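Local coordinates for protein Asp/Glu-specific dipeptidyl-peptidase (Flavobacterium psychrophilum, PDB 5JXF) that removes dipeptides from the N-terminus of oligopeptides as a serine peptidase, cutting strictly after an acidic residue, aspartate or glutamate, at residues A[98-103]-A[212-217]. Residues are numbered along the deposited sequence; the frame is centred on the assembly and turned at random.
Sequences TNHHCG and VGAPPS. With ARG (arginine), chain E.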
ATOM      1  N   THR A  98     -26.521  -8.004 -11.389  1.00 38.69           N
ATOM      2  CA  THR A  98     -25.928  -8.341 -10.101  1.00 36.89           C
ATOM      3  C   THR A  98     -24.377  -8.266 -10.209  1.00 30.98           C
ATOM      4  O   THR A  98     -23.852  -7.727 -11.185  1.00 35.92           O
ATOM      5  CB  THR A  98     -26.403  -9.744  -9.601  1.00 40.63           C
ATOM      6  OG1 THR A  98     -26.027  -9.919  -8.230  1.00 42.18           O
ATOM      7  CG2 THR A  98     -25.811 -10.884 -10.434  1.00 37.69           C
ATOM      8  N   ASN A  99     -23.658  -8.760  -9.207  1.00 33.78           N
ATOM      9  CA  ASN A  99     -22.165  -8.769  -9.248  1.00 43.47           C
ATOM     10  C   ASN A  99     -21.612  -9.900 -10.085  1.00 41.15           C
ATOM     11  O   ASN A  99     -22.261 -10.932 -10.252  1.00 39.88           O
ATOM     12  CB  ASN A  99     -21.544  -8.918  -7.848  1.00 42.57           C
ATOM     13  CG  ASN A  99     -21.690  -7.687  -7.004  1.00 41.38           C
ATOM     14  OD1 ASN A  99     -21.556  -7.740  -5.779  1.00 42.00           O
ATOM     15  ND2 ASN A  99     -21.953  -6.564  -7.649  1.00 35.19           N
ATOM     16  N   HIS A 100     -20.383  -9.740 -10.553  1.00 39.31           N
ATOM     17  CA  HIS A 100     -19.685 -10.841 -11.195  1.00 44.49           C
ATOM     18  C   HIS A 100     -19.428 -12.001 -10.224  1.00 43.58           C
ATOM     19  O   HIS A 100     -19.540 -13.171 -10.596  1.00 47.83           O
ATOM     20  CB  HIS A 100     -18.366 -10.347 -11.814  1.00 43.95           C
ATOM     21  CG  HIS A 100     -17.619 -11.407 -12.563  1.00 41.68           C
ATOM     22  ND1 HIS A 100     -16.531 -12.066 -12.034  1.00 46.09           N
ATOM     23  CD2 HIS A 100     -17.815 -11.933 -13.795  1.00 43.97           C
ATOM     24  CE1 HIS A 100     -16.072 -12.936 -12.915  1.00 47.61           C
ATOM     25  NE2 HIS A 100     -16.842 -12.882 -13.989  1.00 50.91           N
ATOM     26  N   HIS A 101     -19.106 -11.705  -8.973  1.00 37.23           N
ATOM     27  CA  HIS A 101     -18.858 -12.821  -8.071  1.00 42.24           C
ATOM     28  C   HIS A 101     -20.174 -13.480  -7.575  1.00 39.31           C
ATOM     29  O   HIS A 101     -20.135 -14.596  -7.079  1.00 46.25           O
ATOM     30  CB  HIS A 101     -17.963 -12.406  -6.897  1.00 54.34           C
ATOM     31  CG  HIS A 101     -18.634 -11.557  -5.860  1.00 59.33           C
ATOM     32  ND1 HIS A 101     -18.460 -10.189  -5.796  1.00 62.81           N
ATOM     33  CD2 HIS A 101     -19.429 -11.884  -4.815  1.00 61.28           C
ATOM     34  CE1 HIS A 101     -19.138  -9.707  -4.769  1.00 59.95           C
ATOM     35  NE2 HIS A 101     -19.741 -10.714  -4.161  1.00 64.24           N
ATOM     36  N   CYS A 102     -21.321 -12.827  -7.763  1.00 35.60           N
ATOM     37  CA  CYS A 102     -22.624 -13.493  -7.525  1.00 44.60           C
ATOM     38  C   CYS A 102     -22.967 -14.440  -8.682  1.00 49.19           C
ATOM     39  O   CYS A 102     -23.428 -15.564  -8.476  1.00 51.90           O
ATOM     40  CB  CYS A 102     -23.750 -12.477  -7.367  1.00 43.96           C
ATOM     41  SG  CYS A 102     -23.509 -11.246  -6.100  1.00 53.94           S
ATOM     42  N   GLY A 103     -22.749 -13.976  -9.907  1.00 37.79           N
ATOM     43  CA  GLY A 103     -22.881 -14.835 -11.069  1.00 37.40           C
ATOM     44  C   GLY A 103     -21.767 -15.862 -11.223  1.00 41.05           C
ATOM     45  O   GLY A 103     -21.874 -16.777 -12.050  1.00 46.37           O
ATOM     46  N   VAL A 212     -27.135 -14.068 -18.985  1.00 45.60           N
ATOM     47  CA  VAL A 212     -27.240 -13.179 -20.148  1.00 43.75           C
ATOM     48  C   VAL A 212     -25.898 -12.549 -20.532  1.00 49.06           C
ATOM     49  O   VAL A 212     -25.554 -12.487 -21.711  1.00 47.28           O
ATOM     50  CB  VAL A 212     -28.270 -12.055 -19.892  1.00 44.85           C
ATOM     51  CG1 VAL A 212     -28.193 -10.964 -20.960  1.00 40.05           C
ATOM     52  CG2 VAL A 212     -29.694 -12.648 -19.789  1.00 38.91           C
ATOM     53  N   GLY A 213     -25.143 -12.086 -19.540  1.00 48.90           N
ATOM     54  CA  GLY A 213     -23.871 -11.446 -19.810  1.00 54.27           C
ATOM     55  C   GLY A 213     -22.905 -11.438 -18.637  1.00 50.72           C
ATOM     56  O   GLY A 213     -23.308 -11.311 -17.473  1.00 50.62           O
ATOM     57  N   ALA A 214     -21.620 -11.590 -18.942  1.00 50.09           N
ATOM     58  CA  ALA A 214     -20.576 -11.393 -17.939  1.00 49.55           C
ATOM     59  C   ALA A 214     -19.275 -10.966 -18.595  1.00 45.29           C
ATOM     60  O   ALA A 214     -18.903 -11.501 -19.634  1.00 47.76           O
ATOM     61  CB  ALA A 214     -20.357 -12.653 -17.129  1.00 46.14           C
ATOM     62  N   PRO A 215     -18.573 -10.013 -17.966  1.00 44.73           N
ATOM     63  CA  PRO A 215     -17.251  -9.565 -18.421  1.00 52.90           C
ATOM     64  C   PRO A 215     -16.206 -10.629 -18.134  1.00 51.71           C
ATOM     65  O   PRO A 215     -16.440 -11.482 -17.269  1.00 50.79           O
ATOM     66  CB  PRO A 215     -16.993  -8.319 -17.572  1.00 54.60           C
ATOM     67  CG  PRO A 215     -17.693  -8.648 -16.261  1.00 54.46           C
ATOM     68  CD  PRO A 215     -18.962  -9.369 -16.700  1.00 47.62           C
ATOM     69  N   PRO A 216     -15.061 -10.573 -18.824  1.00 50.89           N
ATOM     70  CA  PRO A 216     -13.931 -11.416 -18.419  1.00 48.96           C
ATOM     71  C   PRO A 216     -13.603 -11.222 -16.947  1.00 51.41           C
ATOM     72  O   PRO A 216     -13.867 -10.158 -16.381  1.00 48.94           O
ATOM     73  CB  PRO A 216     -12.787 -10.930 -19.325  1.00 52.43           C
ATOM     74  CG  PRO A 216     -13.195  -9.578 -19.759  1.00 54.93           C
ATOM     75  CD  PRO A 216     -14.690  -9.652 -19.915  1.00 47.92           C
ATOM     76  N   SER A 217     -13.074 -12.268 -16.319  1.00 51.98           N
ATOM     77  CA  SER A 217     -12.700 -12.204 -14.910  1.00 56.21           C
ATOM     78  C   SER A 217     -11.697 -11.100 -14.625  1.00 51.75           C
ATOM     79  O   SER A 217     -11.645 -10.577 -13.517  1.00 57.16           O
ATOM     80  CB  SER A 217     -12.114 -13.537 -14.449  1.00 62.79           C
ATOM     81  OG  SER A 217     -13.144 -14.465 -14.144  1.00 78.52           O
TER
HETATM   82  N   ARG E 801     -15.334  -8.930  -1.114  1.00 73.38           N
HETATM   83  CA  ARG E 801     -16.547  -9.206  -1.869  1.00 76.34           C
HETATM   84  C   ARG E 801     -17.668  -9.546  -0.881  1.00 82.31           C
HETATM   85  O   ARG E 801     -17.526 -10.462  -0.077  1.00 78.78           O
HETATM   86  CB  ARG E 801     -16.320 -10.347  -2.869  1.00 69.79           C
HETATM   87  CG  ARG E 801     -15.307 -10.026  -3.979  1.00 73.87           C
HETATM   88  CD  ARG E 801     -15.055 -11.234  -4.883  1.00 69.92           C
HETATM   89  NE  ARG E 801     -14.555 -12.380  -4.129  1.00 62.69           N
HETATM   90  CZ  ARG E 801     -13.260 -12.648  -3.937  1.00 68.93           C
HETATM   91  NH1 ARG E 801     -12.324 -11.855  -4.458  1.00 82.54           N
HETATM   92  NH2 ARG E 801     -12.896 -13.716  -3.229  1.00 60.08           N
HETATM   93  O   HOH W   1     -16.253 -13.977 -16.454  1.00 56.55           O
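His-100 carries the contact, reaching from segment 98-103 to Ala-214 at the end of strand 197-214, Pro-215 in the turn after it and Ser-217 in the first turn of helix 217-220. With CG anti to the backbone N (chi1 -177°), its imidazole extends toward segment 212-217, and three of its ring atoms meet that segment. His-100 CE1 comes within 3.5 Å of Ser-217 OG, which lies at the ring edge and is hydrogen-bonded to Leu-118 O. His-100 CD2 approaches Pro-215 CD at 4.0 Å, the two side chains running past each other in opposite senses, and the methyl CB of Ala-214 sits near the ring plane. Here side chains touch directly, although the two segments bury just 151 Å² together. The looser part, in a contact buried as a whole, is watered: His-100 NE2 stands 3.6 Å from Pro-215 O, too far for a direct bond, and one water in the ring plane is bonded to both, 2.8 Å from His-100 NE2. Phe-104 meets the same imidazole with its plane inclined at about 70°.

His-101 turns instead to the pocket that holds the bound dipeptide Arg-Asp. Its ring is sandwiched between Asn-99 CB, 3.8 Å above one face, and CB of the bound arginine, 3.4 Å above the opposite one, both offset toward the rim. ND1 is hydrogen-bonded to Asp-237 and NE2 to Ser-662; an alanine here would probably leave both without their imidazole partner and open a gap beneath the arginine. These bonds fit the Ser-His-Asp charge relay inferred for this S46 peptidase, with His-101 between Asp-237 and Ser-662.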